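Local coordinates for diaminopimelate decarboxylase (Methanocaldococcus jannaschii, PDB 1TWI), which catalyses the pyridoxal 5'-phosphate-dependent decarboxylation of meso-diaminopimelate to L-lysine, the last step of lysine biosynthesis, and works as a homodimer, at residues I340-K345 with V378-D383; V350-G355 with G365-L370. One frame throughout, in Å; residues are numbered along the deposited sequence.

Contact 1 of 2, residues I340-K345 with V378-D383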
loop_
_atom_site.group_PDB
_atom_site.type_symbol
_atom_site.label_atom_id
_atom_site.label_comp_id
_atom_site.label_asym_id
_atom_site.label_seq_id
_atom_site.Cartn_x
_atom_site.Cartn_y
_atom_site.Cartn_z
ATOM N N ILE A 340 -1.071 2.622 -22.886
ATOM C CA ILE A 340 -0.653 2.915 -24.258
ATOM C C ILE A 340 0.702 3.645 -24.277
ATOM O O ILE A 340 1.199 4.164 -23.260
ATOM C CB ILE A 340 -1.615 3.896 -24.982
ATOM C CG1 ILE A 340 -1.539 5.270 -24.290
ATOM C CG2 ILE A 340 -3.111 3.360 -24.968
ATOM C CD1 ILE A 340 -2.479 6.317 -24.951
ATOM N N ASN A 341 1.291 3.684 -25.465
ATOM C CA ASN A 341 2.499 4.449 -25.677
ATOM C C ASN A 341 1.897 5.813 -26.017
ATOM O O ASN A 341 0.907 5.892 -26.746
ATOM C CB ASN A 341 3.249 3.937 -26.905
ATOM C CG ASN A 341 4.660 4.500 -27.001
ATOM O OD1 ASN A 341 4.906 5.680 -26.666
ATOM N ND2 ASN A 341 5.591 3.669 -27.471
ATOM N N CYS A 342 2.453 6.889 -25.487
ATOM C CA CYS A 342 1.946 8.218 -25.845
ATOM C C CYS A 342 2.283 8.605 -27.277
ATOM O O CYS A 342 1.773 9.598 -27.761
ATOM C CB CYS A 342 2.539 9.296 -24.925
ATOM S SG CYS A 342 1.742 9.228 -23.261
ATOM N N LYS A 343 3.147 7.832 -27.941
ATOM C CA LYS A 343 3.542 8.135 -29.323
ATOM C C LYS A 343 3.082 7.019 -30.240
ATOM O O LYS A 343 3.393 5.862 -29.990
ATOM C CB LYS A 343 5.071 8.233 -29.454
ATOM C CG LYS A 343 5.591 8.631 -30.880
ATOM C CD LYS A 343 5.210 10.086 -31.309
ATOM C CE LYS A 343 5.497 10.349 -32.837
ATOM N NZ LYS A 343 4.464 9.633 -33.687
ATOM N N VAL A 344 2.370 7.378 -31.308
ATOM C CA VAL A 344 1.918 6.393 -32.286
ATOM C C VAL A 344 3.146 6.004 -33.101
ATOM O O VAL A 344 3.985 6.875 -33.458
ATOM C CB VAL A 344 0.886 7.018 -33.233
ATOM C CG1 VAL A 344 0.733 6.155 -34.502
ATOM C CG2 VAL A 344 -0.425 7.159 -32.485
ATOM N N LYS A 345 3.290 4.703 -33.360
ATOM C CA LYS A 345 4.435 4.200 -34.123
ATOM C C LYS A 345 3.896 3.399 -35.346
ATOM O O LYS A 345 2.703 3.110 -35.435
ATOM C CB LYS A 345 5.248 3.247 -33.241
ATOM C CG LYS A 345 5.788 3.838 -31.902
ATOM C CD LYS A 345 6.813 4.969 -32.157
ATOM C CE LYS A 345 7.586 5.350 -30.822
ATOM N NZ LYS A 345 8.414 4.217 -30.230
ATOM N N VAL A 378 7.130 7.600 -23.368
ATOM C CA VAL A 378 6.321 7.822 -22.170
ATOM C C VAL A 378 5.074 6.946 -22.333
ATOM O O VAL A 378 4.416 7.014 -23.389
ATOM C CB VAL A 378 5.897 9.297 -22.100
ATOM C CG1 VAL A 378 4.956 9.530 -20.863
ATOM C CG2 VAL A 378 7.195 10.226 -21.986
ATOM N N LEU A 379 4.780 6.103 -21.338
ATOM C CA LEU A 379 3.586 5.296 -21.410
ATOM C C LEU A 379 2.535 5.971 -20.512
ATOM O O LEU A 379 2.903 6.606 -19.511
ATOM C CB LEU A 379 3.819 3.874 -20.871
ATOM C CG LEU A 379 4.964 3.049 -21.454
ATOM C CD1 LEU A 379 4.839 1.630 -20.905
ATOM C CD2 LEU A 379 4.841 3.007 -23.015
ATOM N N ALA A 380 1.249 5.857 -20.872
ATOM C CA ALA A 380 0.176 6.386 -20.044
ATOM C C ALA A 380 -0.662 5.196 -19.516
ATOM O O ALA A 380 -1.135 4.309 -20.299
ATOM C CB ALA A 380 -0.719 7.332 -20.867
ATOM N N ILE A 381 -0.870 5.179 -18.205
ATOM C CA ILE A 381 -1.677 4.130 -17.588
ATOM C C ILE A 381 -2.970 4.846 -17.281
ATOM O O ILE A 381 -3.015 5.826 -16.506
ATOM C CB ILE A 381 -0.995 3.636 -16.281
ATOM C CG1 ILE A 381 0.387 3.031 -16.629
ATOM C CG2 ILE A 381 -1.884 2.541 -15.580
ATOM C CD1 ILE A 381 1.384 3.017 -15.335
ATOM N N PHE A 382 -4.049 4.350 -17.875
ATOM C CA PHE A 382 -5.366 4.966 -17.714
ATOM C C PHE A 382 -6.116 4.688 -16.423
ATOM O O PHE A 382 -5.904 3.683 -15.772
ATOM C CB PHE A 382 -6.328 4.485 -18.808
ATOM C CG PHE A 382 -6.138 5.154 -20.156
ATOM C CD1 PHE A 382 -4.850 5.462 -20.624
ATOM C CD2 PHE A 382 -7.232 5.399 -20.970
ATOM C CE1 PHE A 382 -4.675 5.997 -21.909
ATOM C CE2 PHE A 382 -7.087 5.940 -22.278
ATOM C CZ PHE A 382 -5.803 6.232 -22.735
ATOM N N ASP A 383 -7.020 5.611 -16.107
ATOM C CA ASP A 383 -8.007 5.429 -15.060
ATOM C C ASP A 383 -7.383 5.235 -13.673
ATOM O O ASP A 383 -7.711 4.300 -12.953
ATOM C CB ASP A 383 -8.855 4.216 -15.468
ATOM C CG ASP A 383 -9.532 4.413 -16.830
ATOM O OD1 ASP A 383 -10.092 5.518 -17.044
ATOM O OD2 ASP A 383 -9.512 3.498 -17.690
HETATM O O HOH W 1 5.993 8.109 -25.997
#
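I340 and A380 face each other as an antiparallel hydrogen-bonded pair: I340 N gives its hydrogen to A380 O at 3.1 Å, in the plane of that carbonyl, and A380 N returns a bond to I340 O. One step on, N341 and L379 form a non-hydrogen-bonded pair, with L379 CA bringing its hydrogen to I340 O. The ladder ends where C342 N meets V378 O at 2.9 Å, almost in line with the C=O bond (168° at the oxygen), as the chain leaves strand 339-341. Strand 378-382 belongs to the mixed sheet of the beta domain that accompanies the pyridoxal-binding barrel in this decarboxylase family. It pairs along one edge with strand 300-311 and along the other with 339-341, and just beyond, C342 makes a backbone hydrogen bond with F14. On the face carrying I340 and A380, CG1 of I340 sits between its own N and carbonyl carbon (chi1 66°), and the extended chain beyond it takes CD1 to the edge of the F382 ring, 3.8 Å from CE1. H338 and Y301 meet the same ring edge-to-face. SG of C342 lies 3.9 Å from A380 CB and also touches V378 CG1, while F14 of strand 13-16 packs against I340, C342 and A380. Across the sheet, L379 CD2 lies against N341 CA. The amide of N341 closes an Asx turn: OD1 accepts from K343 N, 45° out of the plane of the side-chain carbonyl, and takes a second hydrogen from a water 2.7 Å away. That water accepts from V378 N, tying the turn to the neighbouring strand, while ND2 of N341 binds D377 OD2 and D371 O.

Contact 2 of 2, residues V350-G355 with G365-L370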
loop_
_atom_site.group_PDB
_atom_site.type_symbol
_atom_site.label_atom_id
_atom_site.label_comp_id
_atom_site.label_asym_id
_atom_site.label_seq_id
_atom_site.Cartn_x
_atom_site.Cartn_y
_atom_site.Cartn_z
ATOM N N VAL A 350 3.900 -6.946 -28.512
ATOM C CA VAL A 350 3.295 -7.360 -27.252
ATOM C C VAL A 350 4.389 -7.349 -26.205
ATOM O O VAL A 350 5.447 -7.946 -26.416
ATOM C CB VAL A 350 2.706 -8.800 -27.355
ATOM C CG1 VAL A 350 2.216 -9.272 -26.004
ATOM C CG2 VAL A 350 1.558 -8.803 -28.372
ATOM N N VAL A 351 4.140 -6.656 -25.093
ATOM C CA VAL A 351 5.120 -6.545 -24.012
ATOM C C VAL A 351 4.428 -6.540 -22.646
ATOM O O VAL A 351 3.216 -6.360 -22.569
ATOM C CB VAL A 351 5.942 -5.201 -24.075
ATOM C CG1 VAL A 351 6.749 -5.082 -25.361
ATOM C CG2 VAL A 351 4.988 -4.005 -23.943
ATOM N N SER A 352 5.212 -6.733 -21.582
ATOM C CA SER A 352 4.706 -6.664 -20.207
ATOM C C SER A 352 5.382 -5.395 -19.634
ATOM O O SER A 352 6.516 -5.076 -19.973
ATOM C CB SER A 352 5.087 -7.921 -19.434
ATOM O OG SER A 352 4.352 -9.048 -19.931
ATOM N N ILE A 353 4.667 -4.643 -18.810
ATOM C CA ILE A 353 5.186 -3.356 -18.335
ATOM C C ILE A 353 5.401 -3.415 -16.830
ATOM O O ILE A 353 4.471 -3.726 -16.100
ATOM C CB ILE A 353 4.158 -2.182 -18.585
ATOM C CG1 ILE A 353 3.881 -1.950 -20.102
ATOM C CG2 ILE A 353 4.744 -0.878 -18.091
ATOM C CD1 ILE A 353 2.799 -2.780 -20.669
ATOM N N ALA A 354 6.594 -3.084 -16.376
ATOM C CA ALA A 354 6.892 -3.126 -14.929
ATOM C C ALA A 354 7.542 -1.861 -14.388
ATOM O O ALA A 354 8.216 -1.134 -15.127
ATOM C CB ALA A 354 7.858 -4.302 -14.648
ATOM N N GLY A 355 7.383 -1.649 -13.073
ATOM C CA GLY A 355 8.036 -0.532 -12.419
ATOM C C GLY A 355 9.381 -1.081 -11.930
ATOM O O GLY A 355 9.722 -2.232 -12.214
ATOM N N GLY A 365 1.091 -4.370 -16.216
ATOM C CA GLY A 365 0.272 -5.087 -17.190
ATOM C C GLY A 365 1.129 -6.126 -17.886
ATOM O O GLY A 365 2.352 -5.957 -18.041
ATOM N N ARG A 366 0.498 -7.208 -18.323
ATOM C CA ARG A 366 1.214 -8.295 -18.992
ATOM C C ARG A 366 0.622 -8.571 -20.401
ATOM O O ARG A 366 -0.599 -8.420 -20.637
ATOM C CB ARG A 366 1.094 -9.559 -18.130
ATOM C CG ARG A 366 1.763 -9.481 -16.769
ATOM C CD ARG A 366 1.433 -10.731 -15.939
ATOM N NE ARG A 366 2.293 -10.882 -14.747
ATOM C CZ ARG A 366 2.150 -10.203 -13.598
ATOM N NH1 ARG A 366 1.179 -9.300 -13.444
ATOM N NH2 ARG A 366 2.975 -10.435 -12.574
ATOM N N ASP A 367 1.495 -8.942 -21.333
ATOM C CA ASP A 367 1.059 -9.267 -22.672
ATOM C C ASP A 367 0.177 -8.198 -23.273
ATOM O O ASP A 367 -0.896 -8.490 -23.768
ATOM C CB ASP A 367 0.327 -10.602 -22.625
ATOM C CG ASP A 367 1.203 -11.704 -22.032
ATOM O OD1 ASP A 367 0.676 -12.568 -21.322
ATOM O OD2 ASP A 367 2.441 -11.700 -22.254
ATOM N N ARG A 368 0.619 -6.946 -23.205
ATOM C CA ARG A 368 -0.148 -5.865 -23.771
ATOM C C ARG A 368 0.357 -5.487 -25.147
ATOM O O ARG A 368 1.561 -5.386 -25.372
ATOM C CB ARG A 368 -0.046 -4.632 -22.858
ATOM C CG ARG A 368 -0.529 -4.927 -21.431
ATOM C CD ARG A 368 -2.060 -5.330 -21.363
ATOM N NE ARG A 368 -2.483 -5.261 -19.967
ATOM C CZ ARG A 368 -2.923 -4.161 -19.354
ATOM N NH1 ARG A 368 -3.021 -3.014 -20.017
ATOM N NH2 ARG A 368 -3.260 -4.212 -18.063
ATOM N N GLU A 369 -0.559 -5.227 -26.067
ATOM C CA GLU A 369 -0.141 -4.796 -27.398
ATOM C C GLU A 369 0.004 -3.296 -27.346
ATOM O O GLU A 369 -0.958 -2.561 -27.068
ATOM C CB GLU A 369 -1.172 -5.146 -28.476
ATOM C CG GLU A 369 -0.715 -4.711 -29.859
ATOM C CD GLU A 369 -1.606 -5.249 -31.022
ATOM O OE1 GLU A 369 -2.783 -4.865 -31.124
ATOM O OE2 GLU A 369 -1.110 -6.056 -31.822
ATOM N N LEU A 370 1.195 -2.808 -27.631
ATOM C CA LEU A 370 1.375 -1.364 -27.611
ATOM C C LEU A 370 2.146 -0.933 -28.870
ATOM O O LEU A 370 2.850 -1.748 -29.460
ATOM C CB LEU A 370 2.239 -0.940 -26.396
ATOM C CG LEU A 370 1.965 -1.426 -24.978
ATOM C CD1 LEU A 370 2.759 -0.519 -24.091
ATOM C CD2 LEU A 370 0.535 -1.448 -24.598
HETATM O O HOH W 2 4.372 -9.767 -22.500
#
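A G1 beta bulge interrupts the hairpin of strands 348-354 and 363-371, with D367 and R368 both set against V351. V351 N donates to R368 O at 2.9 Å and V351 O accepts from R368 N at 2.7 Å. Beyond the bulge the pairing resumes one residue out of step: I353 N reaches G365 O at 2.8 Å, and the return bond from G365 N to I353 O is weak. D367 takes up a left-handed backbone conformation (phi 51°, psi 50°). With chi1 at 174°, V350 swings CG1 away from its own N and over the D367 backbone, 3.5 Å from D367 CA. Alongside, S352 OG and D367 OD2 share a water 2.7 Å from each; it donates to the carboxylate and links the two side chains beside the point where the chain turns at R366 and D367. On the face carrying V351, I353 and R368 the contacts are between aliphatic groups. CD1 of I353 touches CB and CG of R368, the two side chains crossing at about a right angle, and also lies 4.1 Å from L370 CD1, which in turn meets V351 CG2. The bend of R368 at chi2 turns its guanidinium group away from strand 350-354, and NH1 donates to H337 O. At the far end, G355 O accepts from K179 and N113 of the second subunit. An extra residue opposite one partner, in a left-handed conformation and followed by a regular hydrogen-bonded pair, is characteristic of a G1 bulge in an antiparallel hairpin.

Overall arrangement
Both contacts are antiparallel pairings in the same mixed sheet, and contact 2 is nested within the loop that contact 1 closes. Their centres lie 11 Å apart, and their side chains meet directly: L379 CD1 of contact 1 packs on I353 CG2 of contact 2, and L379 CD2 on L370 CD1. Contact 1 is buried, with F14 and helix 21-28 on one face. Contact 2 is partly open: V350, R366, D367 and E369 are exposed, and its strand end reaches the second subunit, whereas no other chain touches contact 1. Each uses one water at a strand irregularity, beside buried residues in contact 1 and next to exposed side chains in contact 2.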